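Galectin-1 (Bufo arenarum, PDB 1GAN) binds beta-galactosides as a homodimeric lectin, probably recognises many complex carbohydrates, and may regulate cell differentiation and apoptosis. Local coordinates at residues F46-D51 with G76-Q81. Residues are numbered along the deposited sequence; the frame is centred on the assembly and turned at random.
Unlike the reference sequence in segment 76-81: Gly76 (reference Glu). With GAL (beta-D-galactopyranose), chain C; NDG (2-acetamido-2-deoxy-alpha-D-glucopyranose), chain B.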
loop_
_atom_site.group_PDB
_atom_site.type_symbol
_atom_site.label_atom_id
_atom_site.label_comp_id
_atom_site.label_asym_id
_atom_site.label_seq_id
_atom_site.Cartn_x
_atom_site.Cartn_y
_atom_site.Cartn_z
ATOM N N PHE A 46 14.071 -7.842 -5.355
ATOM C CA PHE A 46 14.088 -9.171 -4.753
ATOM C C PHE A 46 13.212 -10.081 -5.617
ATOM O O PHE A 46 11.983 -9.964 -5.619
ATOM C CB PHE A 46 13.545 -9.072 -3.337
ATOM C CG PHE A 46 13.340 -10.400 -2.670
ATOM C CD1 PHE A 46 12.119 -11.071 -2.792
ATOM C CD2 PHE A 46 14.351 -10.968 -1.890
ATOM C CE1 PHE A 46 11.899 -12.284 -2.153
ATOM C CE2 PHE A 46 14.143 -12.178 -1.245
ATOM C CZ PHE A 46 12.907 -12.841 -1.378
ATOM N N ASN A 47 13.843 -11.019 -6.319
ATOM C CA ASN A 47 13.140 -11.897 -7.249
ATOM C C ASN A 47 13.222 -13.391 -6.881
ATOM O O ASN A 47 14.263 -14.025 -7.030
ATOM C CB ASN A 47 13.752 -11.615 -8.635
ATOM C CG ASN A 47 12.997 -12.244 -9.809
ATOM O OD1 ASN A 47 13.533 -12.280 -10.915
ATOM N ND2 ASN A 47 11.767 -12.687 -9.602
ATOM N N ALA A 48 12.131 -13.955 -6.383
ATOM C CA ALA A 48 12.111 -15.377 -6.034
ATOM C C ALA A 48 11.704 -16.122 -7.291
ATOM O O ALA A 48 10.591 -15.972 -7.756
ATOM C CB ALA A 48 11.111 -15.638 -4.928
ATOM N N ARG A 49 12.602 -16.915 -7.853
ATOM C CA ARG A 49 12.317 -17.649 -9.080
ATOM C C ARG A 49 12.062 -19.138 -8.862
ATOM O O ARG A 49 12.905 -19.860 -8.308
ATOM C CB ARG A 49 13.480 -17.474 -10.058
ATOM C CG ARG A 49 13.630 -16.058 -10.576
ATOM C CD ARG A 49 14.938 -15.843 -11.264
ATOM N NE ARG A 49 15.128 -14.431 -11.587
ATOM C CZ ARG A 49 16.036 -13.962 -12.449
ATOM N NH1 ARG A 49 16.867 -14.791 -13.080
ATOM N NH2 ARG A 49 16.046 -12.681 -12.768
ATOM N N PHE A 50 10.885 -19.598 -9.263
ATOM C CA PHE A 50 10.557 -21.019 -9.142
ATOM C C PHE A 50 11.139 -21.760 -10.370
ATOM O O PHE A 50 11.717 -22.852 -10.248
ATOM C CB PHE A 50 9.034 -21.210 -9.106
ATOM C CG PHE A 50 8.377 -20.669 -7.872
ATOM C CD1 PHE A 50 8.500 -21.332 -6.660
ATOM C CD2 PHE A 50 7.581 -19.524 -7.934
ATOM C CE1 PHE A 50 7.834 -20.871 -5.518
ATOM C CE2 PHE A 50 6.912 -19.058 -6.793
ATOM C CZ PHE A 50 7.036 -19.731 -5.590
ATOM N N ASP A 51 10.960 -21.147 -11.541
ATOM C CA ASP A 51 11.423 -21.669 -12.819
ATOM C C ASP A 51 11.353 -20.452 -13.743
ATOM O O ASP A 51 10.353 -20.238 -14.438
ATOM C CB ASP A 51 10.466 -22.757 -13.317
ATOM C CG ASP A 51 11.020 -23.563 -14.490
ATOM O OD1 ASP A 51 11.876 -23.065 -15.250
ATOM O OD2 ASP A 51 10.559 -24.712 -14.667
ATOM N N GLY A 76 21.075 -19.136 -1.751
ATOM C CA GLY A 76 20.729 -20.547 -1.710
ATOM C C GLY A 76 19.384 -20.858 -1.108
ATOM O O GLY A 76 18.669 -21.701 -1.628
ATOM N N VAL A 77 19.039 -20.172 -0.026
ATOM C CA VAL A 77 17.763 -20.356 0.672
ATOM C C VAL A 77 16.563 -20.040 -0.205
ATOM O O VAL A 77 16.556 -19.056 -0.927
ATOM C CB VAL A 77 17.653 -19.395 1.880
ATOM C CG1 VAL A 77 16.343 -19.603 2.621
ATOM C CG2 VAL A 77 18.810 -19.603 2.824
ATOM N N PHE A 78 15.515 -20.834 -0.086
ATOM C CA PHE A 78 14.309 -20.596 -0.851
ATOM C C PHE A 78 13.171 -21.199 -0.058
ATOM O O PHE A 78 12.761 -22.325 -0.313
ATOM C CB PHE A 78 14.414 -21.258 -2.213
ATOM C CG PHE A 78 13.341 -20.845 -3.169
ATOM C CD1 PHE A 78 12.123 -21.500 -3.194
ATOM C CD2 PHE A 78 13.576 -19.841 -4.096
ATOM C CE1 PHE A 78 11.157 -21.168 -4.135
ATOM C CE2 PHE A 78 12.603 -19.501 -5.054
ATOM C CZ PHE A 78 11.404 -20.167 -5.067
ATOM N N PRO A 79 12.637 -20.455 0.923
ATOM C CA PRO A 79 11.539 -20.964 1.748
ATOM C C PRO A 79 10.149 -20.680 1.169
ATOM O O PRO A 79 9.238 -20.279 1.906
ATOM C CB PRO A 79 11.748 -20.198 3.046
ATOM C CG PRO A 79 12.089 -18.828 2.516
ATOM C CD PRO A 79 13.090 -19.137 1.415
ATOM N N PHE A 80 9.963 -20.900 -0.126
ATOM C CA PHE A 80 8.672 -20.611 -0.728
ATOM C C PHE A 80 8.125 -21.798 -1.470
ATOM O O PHE A 80 8.893 -22.596 -2.002
ATOM C CB PHE A 80 8.802 -19.465 -1.725
ATOM C CG PHE A 80 9.513 -18.279 -1.185
ATOM C CD1 PHE A 80 8.997 -17.582 -0.102
ATOM C CD2 PHE A 80 10.688 -17.838 -1.784
ATOM C CE1 PHE A 80 9.636 -16.452 0.380
ATOM C CE2 PHE A 80 11.330 -16.722 -1.319
ATOM C CZ PHE A 80 10.806 -16.019 -0.233
ATOM N N GLN A 81 6.797 -21.880 -1.534
ATOM C CA GLN A 81 6.113 -22.942 -2.253
ATOM C C GLN A 81 4.933 -22.300 -2.946
ATOM O O GLN A 81 4.206 -21.523 -2.337
ATOM C CB GLN A 81 5.614 -24.041 -1.312
ATOM C CG GLN A 81 4.879 -25.182 -2.057
ATOM C CD GLN A 81 4.314 -26.282 -1.137
ATOM O OE1 GLN A 81 4.204 -26.110 0.083
ATOM N NE2 GLN A 81 3.945 -27.417 -1.734
HETATM C C1 GAL C . 16.694 -10.438 -15.478
HETATM C C2 GAL C . 15.160 -10.488 -15.409
HETATM C C3 GAL C . 14.602 -9.256 -14.689
HETATM C C4 GAL C . 15.247 -9.138 -13.320
HETATM C C5 GAL C . 16.769 -9.114 -13.473
HETATM C C6 GAL C . 17.491 -9.049 -12.168
HETATM O O2 GAL C . 14.606 -10.586 -16.709
HETATM O O3 GAL C . 13.204 -9.396 -14.514
HETATM O O4 GAL C . 14.848 -10.242 -12.517
HETATM O O5 GAL C . 17.232 -10.305 -14.151
HETATM O O6 GAL C . 18.877 -8.903 -12.397
HETATM C C1 NDG B . 20.699 -13.296 -17.586
HETATM C C2 NDG B . 20.541 -13.275 -16.063
HETATM C C3 NDG B . 19.076 -13.079 -15.708
HETATM C C4 NDG B . 18.580 -11.760 -16.278
HETATM C C5 NDG B . 18.834 -11.731 -17.806
HETATM C C6 NDG B . 18.561 -10.357 -18.425
HETATM C C7 NDG B . 22.323 -14.711 -15.312
HETATM C C8 NDG B . 22.759 -16.043 -14.722
HETATM O O5 NDG B . 20.224 -12.046 -18.121
HETATM O O3 NDG B . 18.902 -13.095 -14.306
HETATM O O4 NDG B . 17.161 -11.637 -16.006
HETATM O O6 NDG B . 19.412 -9.340 -17.873
HETATM O O7 NDG B . 23.162 -13.860 -15.592
HETATM N N2 NDG B . 21.023 -14.522 -15.500
HETATM O O1 NDG B . 19.840 -14.255 -18.091
#
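In Phe78, CG lies opposite the main-chain N (chi1 -169°), which carries the ring across to the strand, while Phe50 places CG anti to its own carbonyl carbon (chi1 -68°), and the two side chains cross at about a right angle. Their rings form an offset edge-to-face pair in which the edge of Phe78 points at the face of Phe50: centroids lie 5.3 Å apart, planes stand at 77°, and the closest atoms are Phe78 CZ and Phe50 CD1 at 3.5 Å. Phe78 CE2 also comes 3.3 Å from Arg49 O. Phe80 CD2 sits over the centre of one Phe78 face, so the two loop rings pack on each other as well as on the strand. Phe80 CE2 lies 3.8 Å from Ala48 CB, and Phe80 CZ is 4.0 Å from Phe46 CZ; Phe46 and Phe80 approach from opposite directions and touch rim to rim. Phe31 and Phe101, each edge-to-face with Phe80, continue the aromatic cluster between the two sheets of the galectin beta-sandwich.

Strand alternation sends Asn47 and Arg49 to the other side, into the sugar site. Asn47 OD1 accepts from Arg49 NE at 2.8 Å and also from NH2, a side-on grip lying in the guanidinium plane, although NE stands well above the amide carbonyl plane. That grip would fix the guanidinium's rotation. Arg49 NH2, which also donates to Asn47 OD1, makes bent bonds to galactose O4 (2.7 Å) and O5, while Arg49 NH1 reaches O3 of the N-acetylhexosamine at 2.9 Å. Asn47 ND2 is itself held by Phe31 O. The chemistry therefore divides by face: apolar contacts join the end of strand 41-49 and the corner at Phe50 to residues 76-81, whereas directed polar bonds on the opposite side read the disaccharide.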